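Local coordinates for Lmo0305 protein (Listeria monocytogenes, PDB 3PJ0) that belongs to the beta-eliminating lyase family of the PLP-dependent aminotransferase-like clan and carries a lysine modified with pyridoxal phosphate, at residues Glu144-Ala156 against Thr282-Val294. Numbering follows the deposited sequence. Where two conformers were deposited one is given.
Sequences ELPQREIGGQLPA and TVPEVPVSNMFHV
G151 sets its CA over one face of the H293 ring, 3.5 Å from the ring centroid and 6° off the normal, a CH-pi contact at the heart of a tightly packed patch. Glycine suits both G151 and G152: each has a positive phi, a region glycine occupies readily, and the bare backbone comes close to V283 O and to the M291 chain. V283 O receives a CA-H...O contact from G151, while G151 O takes another from F292 CA at 3.3 Å. M291, a selenomethionine, has a flexible chain that bends at chi3 (-66°) and brings CE to 3.5 Å from R148 O; its selenium is 3.8 Å from G152 CA and packs against R148 CG, the two side chains crossing at about a right angle. V288 CG2 presses to 3.1 Å from G152 O, and the L154 and V288 side chains pass in opposite directions, CD1 to CG2 3.6 Å. No direct hydrogen bond joins the segments. Instead, one water bridges them, donating to G152 O (2.8 Å) and M291 O and accepting from V288 N and S289 OG.

Packing is looser at the partly exposed margin, where Q153 NE2 merely grazes V283 CG1 at 3.7 Å. There the Q153 amide turns back on its own loop, NE2 giving a nearly straight bond (166°) to I150 O.

E333 of strand 329-335 accepts from H293 NE2 and pairs with R148 NE. The contact thus sets the loop between strand 140-144 and helix 157-170 against the edge hairpin of the four-stranded antiparallel sheet, with helix 185-188 beside L154 and V288 and helix 260-275 against P287 and N290.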
ATOM      1  N   GLU A 144      10.065  17.281  12.133  1.00  9.60           N
ATOM      2  CA  GLU A 144       8.732  16.715  12.443  1.00  8.51           C
ATOM      3  C   GLU A 144       7.970  17.730  13.320  1.00  9.00           C
ATOM      4  O   GLU A 144       8.403  18.022  14.433  1.00  8.44           O
ATOM      5  CB  GLU A 144       8.900  15.384  13.185  1.00  8.93           C
ATOM      6  CG  GLU A 144       7.605  14.673  13.490  1.00  9.53           C
ATOM      7  CD  GLU A 144       7.779  13.468  14.424  1.00 10.54           C
ATOM      8  OE1 GLU A 144       8.705  12.638  14.210  1.00  8.30           O
ATOM      9  OE2 GLU A 144       6.968  13.378  15.356  1.00 10.81           O
ATOM     10  N   LEU A 145       6.875  18.287  12.784  1.00  8.32           N
ATOM     11  CA  LEU A 145       6.054  19.275  13.484  1.00  9.05           C
ATOM     12  C   LEU A 145       4.698  18.642  13.820  1.00  9.02           C
ATOM     13  O   LEU A 145       3.938  18.293  12.917  1.00  9.96           O
ATOM     14  CB  LEU A 145       5.817  20.525  12.628  1.00  8.71           C
ATOM     15  CG  LEU A 145       7.014  21.280  12.107  1.00  9.37           C
ATOM     16  CD1 LEU A 145       6.629  22.402  11.139  1.00  7.73           C
ATOM     17  CD2 LEU A 145       7.839  21.847  13.266  1.00  8.59           C
ATOM     18  N   PRO A 146       4.426  18.411  15.111  1.00  8.55           N
ATOM     19  CA  PRO A 146       5.245  18.610  16.283  1.00  9.10           C
ATOM     20  C   PRO A 146       6.063  17.356  16.503  1.00  9.11           C
ATOM     21  O   PRO A 146       5.823  16.378  15.792  1.00  9.22           O
ATOM     22  CB  PRO A 146       4.207  18.780  17.384  1.00  9.73           C
ATOM     23  CG  PRO A 146       3.138  17.862  16.996  1.00 10.03           C
ATOM     24  CD  PRO A 146       3.130  17.810  15.476  1.00  9.26           C
ATOM     25  N   GLN A 147       6.968  17.346  17.480  1.00  9.06           N
ATOM     26  CA  GLN A 147       7.809  16.173  17.738  1.00  9.30           C
ATOM     27  C   GLN A 147       7.042  15.249  18.662  1.00 10.37           C
ATOM     28  O   GLN A 147       7.051  15.406  19.890  1.00 10.07           O
ATOM     29  CB  GLN A 147       9.159  16.564  18.352  1.00 10.00           C
ATOM     30  CG  GLN A 147      10.165  15.428  18.321  1.00 10.18           C
ATOM     31  CD  GLN A 147      10.843  15.283  16.954  1.00  8.02           C
ATOM     32  OE1 GLN A 147      11.470  16.222  16.477  1.00 11.28           O
ATOM     33  NE2 GLN A 147      10.709  14.110  16.319  1.00  9.37           N
ATOM     34  N   ARG A 148       6.361  14.292  18.058  1.00 10.55           N
ATOM     35  CA  ARG A 148       5.449  13.416  18.803  1.00 11.47           C
ATOM     36  C   ARG A 148       6.054  12.618  19.958  1.00 11.94           C
ATOM     37  O   ARG A 148       5.440  12.521  21.014  1.00 12.49           O
ATOM     38  CB  ARG A 148       4.779  12.453  17.828  1.00 12.08           C
ATOM     39  CG  ARG A 148       3.804  11.458  18.463  1.00 14.44           C
ATOM     40  CD  ARG A 148       4.455  10.090  18.785  1.00 16.40           C
ATOM     41  NE  ARG A 148       3.402   9.149  19.138  1.00 17.94           N
ATOM     42  CZ  ARG A 148       3.424   7.814  19.009  1.00 22.81           C
ATOM     43  NH1 ARG A 148       4.483   7.167  18.546  1.00 24.38           N
ATOM     44  NH2 ARG A 148       2.349   7.110  19.360  1.00 21.15           N
ATOM     45  N   GLU A 149       7.241  12.055  19.761  1.00 11.35           N
ATOM     46  CA  GLU A 149       7.846  11.191  20.786  1.00 12.02           C
ATOM     47  C   GLU A 149       8.236  11.929  22.062  1.00 11.85           C
ATOM     48  O   GLU A 149       8.460  11.300  23.097  1.00 11.34           O
ATOM     49  CB  GLU A 149       9.039  10.426  20.227  1.00 12.58           C
ATOM     50  CG  GLU A 149       8.668   9.508  19.080  1.00 13.76           C
ATOM     51  CD  GLU A 149       7.916   8.242  19.467  1.00 15.95           C
ATOM     52  OE1 GLU A 149       8.031   7.767  20.607  1.00 14.19           O
ATOM     53  OE2 GLU A 149       7.230   7.701  18.577  1.00 17.63           O
ATOM     54  N   ILE A 150       8.297  13.259  22.003  1.00 11.83           N
ATOM     55  CA  ILE A 150       8.598  14.043  23.212  1.00 12.15           C
ATOM     56  C   ILE A 150       7.347  14.820  23.686  1.00 12.70           C
ATOM     57  O   ILE A 150       7.424  15.811  24.389  1.00 13.90           O
ATOM     58  CB  ILE A 150       9.883  14.901  23.079  1.00 12.94           C
ATOM     59  CG1 ILE A 150       9.794  15.914  21.942  1.00 10.81           C
ATOM     60  CG2 ILE A 150      11.085  14.012  22.855  1.00 12.82           C
ATOM     61  CD1 ILE A 150      10.975  16.862  21.927  1.00  9.37           C
ATOM     62  N   GLY A 151       6.189  14.339  23.277  1.00 11.70           N
ATOM     63  CA  GLY A 151       4.931  14.891  23.726  1.00 11.43           C
ATOM     64  C   GLY A 151       4.231  15.822  22.785  1.00 11.51           C
ATOM     65  O   GLY A 151       3.197  16.361  23.142  1.00 11.43           O
ATOM     66  N   GLY A 152       4.774  16.008  21.585  1.00 10.25           N
ATOM     67  CA  GLY A 152       4.179  16.933  20.626  1.00  9.98           C
ATOM     68  C   GLY A 152       4.723  18.330  20.890  1.00 10.50           C
ATOM     69  O   GLY A 152       3.953  19.283  21.148  1.00 11.38           O
ATOM     70  N   GLN A 153       6.040  18.467  20.848  1.00 10.33           N
ATOM     71  CA  GLN A 153       6.651  19.789  21.066  1.00 10.05           C
ATOM     72  C   GLN A 153       6.967  20.516  19.740  1.00 10.61           C
ATOM     73  O   GLN A 153       7.234  19.870  18.700  1.00  8.16           O
ATOM     74  CB  GLN A 153       7.928  19.638  21.898  1.00 10.12           C
ATOM     75  CG  GLN A 153       7.757  19.079  23.326  1.00 11.61           C
ATOM     76  CD  GLN A 153       9.052  19.097  24.124  1.00 11.91           C
ATOM     77  OE1 GLN A 153       9.814  20.093  24.101  1.00 14.33           O
ATOM     78  NE2 GLN A 153       9.289  18.034  24.880  1.00 12.10           N
ATOM     79  N   LEU A 154       6.968  21.861  19.805  1.00 10.13           N
ATOM     80  CA  LEU A 154       7.235  22.702  18.650  1.00  9.93           C
ATOM     81  C   LEU A 154       8.218  23.806  18.947  1.00 10.37           C
ATOM     82  O   LEU A 154       8.173  24.404  20.011  1.00 10.97           O
ATOM     83  CB  LEU A 154       5.926  23.412  18.206  1.00  9.51           C
ATOM     84  CG  LEU A 154       4.847  22.560  17.545  1.00  9.92           C
ATOM     85  CD1 LEU A 154       3.531  23.331  17.391  1.00  8.10           C
ATOM     86  CD2 LEU A 154       5.360  22.079  16.169  1.00 10.16           C
ATOM     87  N   PRO A 155       9.106  24.112  17.986  1.00 11.31           N
ATOM     88  CA  PRO A 155       9.890  25.314  18.130  1.00 11.92           C
ATOM     89  C   PRO A 155       9.012  26.542  17.836  1.00 12.86           C
ATOM     90  O   PRO A 155       7.987  26.455  17.127  1.00 12.45           O
ATOM     91  CB  PRO A 155      10.941  25.169  17.037  1.00 11.38           C
ATOM     92  CG  PRO A 155      10.240  24.412  15.959  1.00 11.46           C
ATOM     93  CD  PRO A 155       9.402  23.404  16.733  1.00 10.29           C
ATOM     94  N   ALA A 156       9.399  27.684  18.380  1.00 13.52           N
ATOM     95  CA  ALA A 156       8.746  28.930  17.989  1.00 13.70           C
ATOM     96  C   ALA A 156       8.792  29.018  16.448  1.00 13.82           C
ATOM     97  O   ALA A 156       9.749  28.546  15.816  1.00 13.39           O
ATOM     98  CB  ALA A 156       9.480  30.101  18.606  1.00 14.82           C
ATOM     99  N   THR A 282       2.031  17.269  32.646  1.00 15.34           N
ATOM    100  CA  THR A 282       2.063  16.986  31.225  1.00 15.32           C
ATOM    101  C   THR A 282       3.326  17.534  30.558  1.00 14.57           C
ATOM    102  O   THR A 282       3.972  18.469  31.066  1.00 14.55           O
ATOM    103  CB  THR A 282       0.820  17.501  30.482  1.00 14.76           C
ATOM    104  OG1 THR A 282       0.785  18.937  30.456  1.00 15.79           O
ATOM    105  CG2 THR A 282      -0.452  16.926  31.112  1.00 15.13           C
ATOM    106  N   VAL A 283       3.687  16.925  29.421  1.00 14.24           N
ATOM    107  CA  VAL A 283       4.760  17.404  28.589  1.00 14.34           C
ATOM    108  C   VAL A 283       4.213  17.479  27.151  1.00 13.55           C
ATOM    109  O   VAL A 283       3.775  16.479  26.625  1.00 14.46           O
ATOM    110  CB  VAL A 283       5.980  16.496  28.615  1.00 14.17           C
ATOM    111  CG1 VAL A 283       7.055  17.048  27.674  1.00 15.92           C
ATOM    112  CG2 VAL A 283       6.493  16.319  30.049  1.00 14.91           C
ATOM    113  N   PRO A 284       4.162  18.673  26.554  1.00 13.91           N
ATOM    114  CA  PRO A 284       4.532  19.935  27.186  1.00 14.48           C
ATOM    115  C   PRO A 284       3.508  20.285  28.283  1.00 15.04           C
ATOM    116  O   PRO A 284       2.395  19.741  28.303  1.00 13.47           O
ATOM    117  CB  PRO A 284       4.469  20.946  26.039  1.00 14.31           C
ATOM    118  CG  PRO A 284       3.813  20.295  24.897  1.00 13.78           C
ATOM    119  CD  PRO A 284       3.613  18.852  25.191  1.00 13.61           C
ATOM    120  N   GLU A 285       3.870  21.193  29.195  1.00 15.47           N
ATOM    121  CA  GLU A 285       2.944  21.580  30.267  1.00 16.07           C
ATOM    122  C   GLU A 285       1.657  22.174  29.697  1.00 15.09           C
ATOM    123  O   GLU A 285       0.547  21.860  30.173  1.00 15.03           O
ATOM    124  CB  GLU A 285       3.631  22.564  31.232  0.67 16.84           C
ATOM    125  CG  GLU A 285       2.704  23.124  32.321  0.67 19.17           C
ATOM    126  CD  GLU A 285       3.422  23.995  33.361  0.67 23.42           C
ATOM    127  OE1 GLU A 285       4.685  24.018  33.402  0.67 23.96           O
ATOM    128  OE2 GLU A 285       2.698  24.645  34.153  0.67 23.55           O
ATOM    129  N   VAL A 286       1.813  23.061  28.712  1.00 14.99           N
ATOM    130  CA  VAL A 286       0.686  23.580  27.947  1.00 14.63           C
ATOM    131  C   VAL A 286       0.803  23.031  26.508  1.00 13.59           C
ATOM    132  O   VAL A 286       1.772  23.340  25.788  1.00 13.98           O
ATOM    133  CB  VAL A 286       0.599  25.107  27.945  1.00 15.60           C
ATOM    134  CG1 VAL A 286      -0.584  25.548  27.044  1.00 14.58           C
ATOM    135  CG2 VAL A 286       0.438  25.635  29.386  1.00 16.84           C
ATOM    136  N   PRO A 287      -0.145  22.174  26.098  1.00 12.94           N
ATOM    137  CA  PRO A 287      -0.117  21.605  24.759  1.00 11.97           C
ATOM    138  C   PRO A 287      -0.066  22.691  23.694  1.00 12.01           C
ATOM    139  O   PRO A 287      -0.613  23.769  23.882  1.00 11.44           O
ATOM    140  CB  PRO A 287      -1.451  20.840  24.659  1.00 10.99           C
ATOM    141  CG  PRO A 287      -1.742  20.451  26.056  1.00 12.66           C
ATOM    142  CD  PRO A 287      -1.244  21.612  26.904  1.00 13.00           C
ATOM    143  N   VAL A 288       0.604  22.371  22.588  1.00 11.72           N
ATOM    144  CA  VAL A 288       0.698  23.256  21.452  1.00 11.36           C
ATOM    145  C   VAL A 288      -0.032  22.612  20.264  1.00 11.23           C
ATOM    146  O   VAL A 288       0.151  23.025  19.143  1.00 11.30           O
ATOM    147  CB  VAL A 288       2.194  23.561  21.144  1.00 12.07           C
ATOM    148  CG1 VAL A 288       2.831  24.300  22.342  1.00 11.89           C
ATOM    149  CG2 VAL A 288       2.993  22.255  20.764  1.00 11.74           C
ATOM    150  N   SER A 289      -0.902  21.637  20.551  1.00 10.76           N
ATOM    151  CA  SER A 289      -1.626  20.870  19.520  1.00 10.69           C
ATOM    152  C   SER A 289      -2.693  20.042  20.260  1.00 11.02           C
ATOM    153  O   SER A 289      -3.024  20.327  21.415  1.00 10.95           O
ATOM    154  CB  SER A 289      -0.649  19.957  18.760  1.00  9.80           C
ATOM    155  OG  SER A 289      -0.220  18.887  19.614  1.00 11.03           O
ATOM    156  N   ASN A 290      -3.220  19.018  19.608  1.00 10.30           N
ATOM    157  CA  ASN A 290      -4.250  18.196  20.224  1.00 10.47           C
ATOM    158  C   ASN A 290      -3.674  17.092  21.123  1.00  9.98           C
ATOM    159  O   ASN A 290      -4.422  16.316  21.714  1.00 11.23           O
ATOM    160  CB  ASN A 290      -5.099  17.557  19.129  1.00  9.18           C
ATOM    161  CG  ASN A 290      -4.345  16.572  18.343  1.00 10.75           C
ATOM    162  OD1 ASN A 290      -3.170  16.816  17.986  1.00 12.48           O
ATOM    163  ND2 ASN A 290      -4.975  15.424  18.052  1.00 10.69           N
HETATM  164  N   MSE A 291      -2.350  17.022  21.225  1.00  9.76           N
HETATM  165  CA  MSE A 291      -1.707  15.957  21.947  1.00 10.30           C
HETATM  166  C   MSE A 291      -0.780  16.420  23.044  1.00 10.34           C
HETATM  167  O   MSE A 291      -0.379  17.586  23.100  1.00 11.64           O
HETATM  168  CB  MSE A 291      -0.903  15.083  20.982  1.00 10.06           C
HETATM  169  CG  MSE A 291       0.343  15.711  20.419  1.00 11.28           C
HETATM  170 SE   MSE A 291       1.540  14.414  19.575  0.75  9.74          SE
HETATM  171  CE  MSE A 291       2.026  13.417  21.164  1.00 11.55           C
ATOM    172  N   PHE A 292      -0.430  15.468  23.904  1.00  9.31           N
ATOM    173  CA  PHE A 292       0.508  15.687  24.992  1.00  9.63           C
ATOM    174  C   PHE A 292       0.746  14.332  25.658  1.00 10.41           C
ATOM    175  O   PHE A 292       0.051  13.361  25.363  1.00 10.17           O
ATOM    176  CB  PHE A 292       0.014  16.743  26.012  1.00  9.95           C
ATOM    177  CG  PHE A 292      -1.322  16.445  26.614  1.00  9.26           C
ATOM    178  CD1 PHE A 292      -1.434  15.659  27.753  1.00 11.73           C
ATOM    179  CD2 PHE A 292      -2.496  16.959  26.035  1.00 11.15           C
ATOM    180  CE1 PHE A 292      -2.700  15.378  28.307  1.00 10.56           C
ATOM    181  CE2 PHE A 292      -3.729  16.672  26.577  1.00 10.17           C
ATOM    182  CZ  PHE A 292      -3.843  15.888  27.708  1.00 10.88           C
ATOM    183  N   HIS A 293       1.767  14.285  26.504  1.00 11.06           N
ATOM    184  CA  HIS A 293       2.096  13.111  27.302  1.00 11.22           C
ATOM    185  C   HIS A 293       1.829  13.446  28.767  1.00 12.15           C
ATOM    186  O   HIS A 293       2.051  14.550  29.188  1.00 12.02           O
ATOM    187  CB  HIS A 293       3.562  12.771  27.089  1.00 10.56           C
ATOM    188  CG  HIS A 293       3.833  12.162  25.763  1.00 11.40           C
ATOM    189  ND1 HIS A 293       5.078  11.710  25.382  1.00 11.94           N
ATOM    190  CD2 HIS A 293       2.996  11.891  24.734  1.00 10.15           C
ATOM    191  CE1 HIS A 293       4.996  11.221  24.158  1.00 12.67           C
ATOM    192  NE2 HIS A 293       3.733  11.284  23.765  1.00 12.35           N
ATOM    193  N   VAL A 294       1.336  12.472  29.530  1.00 13.01           N
ATOM    194  CA  VAL A 294       1.018  12.632  30.969  1.00 12.82           C
ATOM    195  C   VAL A 294       2.012  11.776  31.743  1.00 13.49           C
ATOM    196  O   VAL A 294       2.157  10.595  31.461  1.00 11.94           O
ATOM    197  CB  VAL A 294      -0.425  12.139  31.256  1.00 13.79           C
ATOM    198  CG1 VAL A 294      -0.798  12.243  32.720  1.00 14.39           C
ATOM    199  CG2 VAL A 294      -1.446  12.915  30.355  1.00 13.61           C
TER
HETATM  200  O   HOH W   1       1.337  19.487  21.984  1.00 14.33           O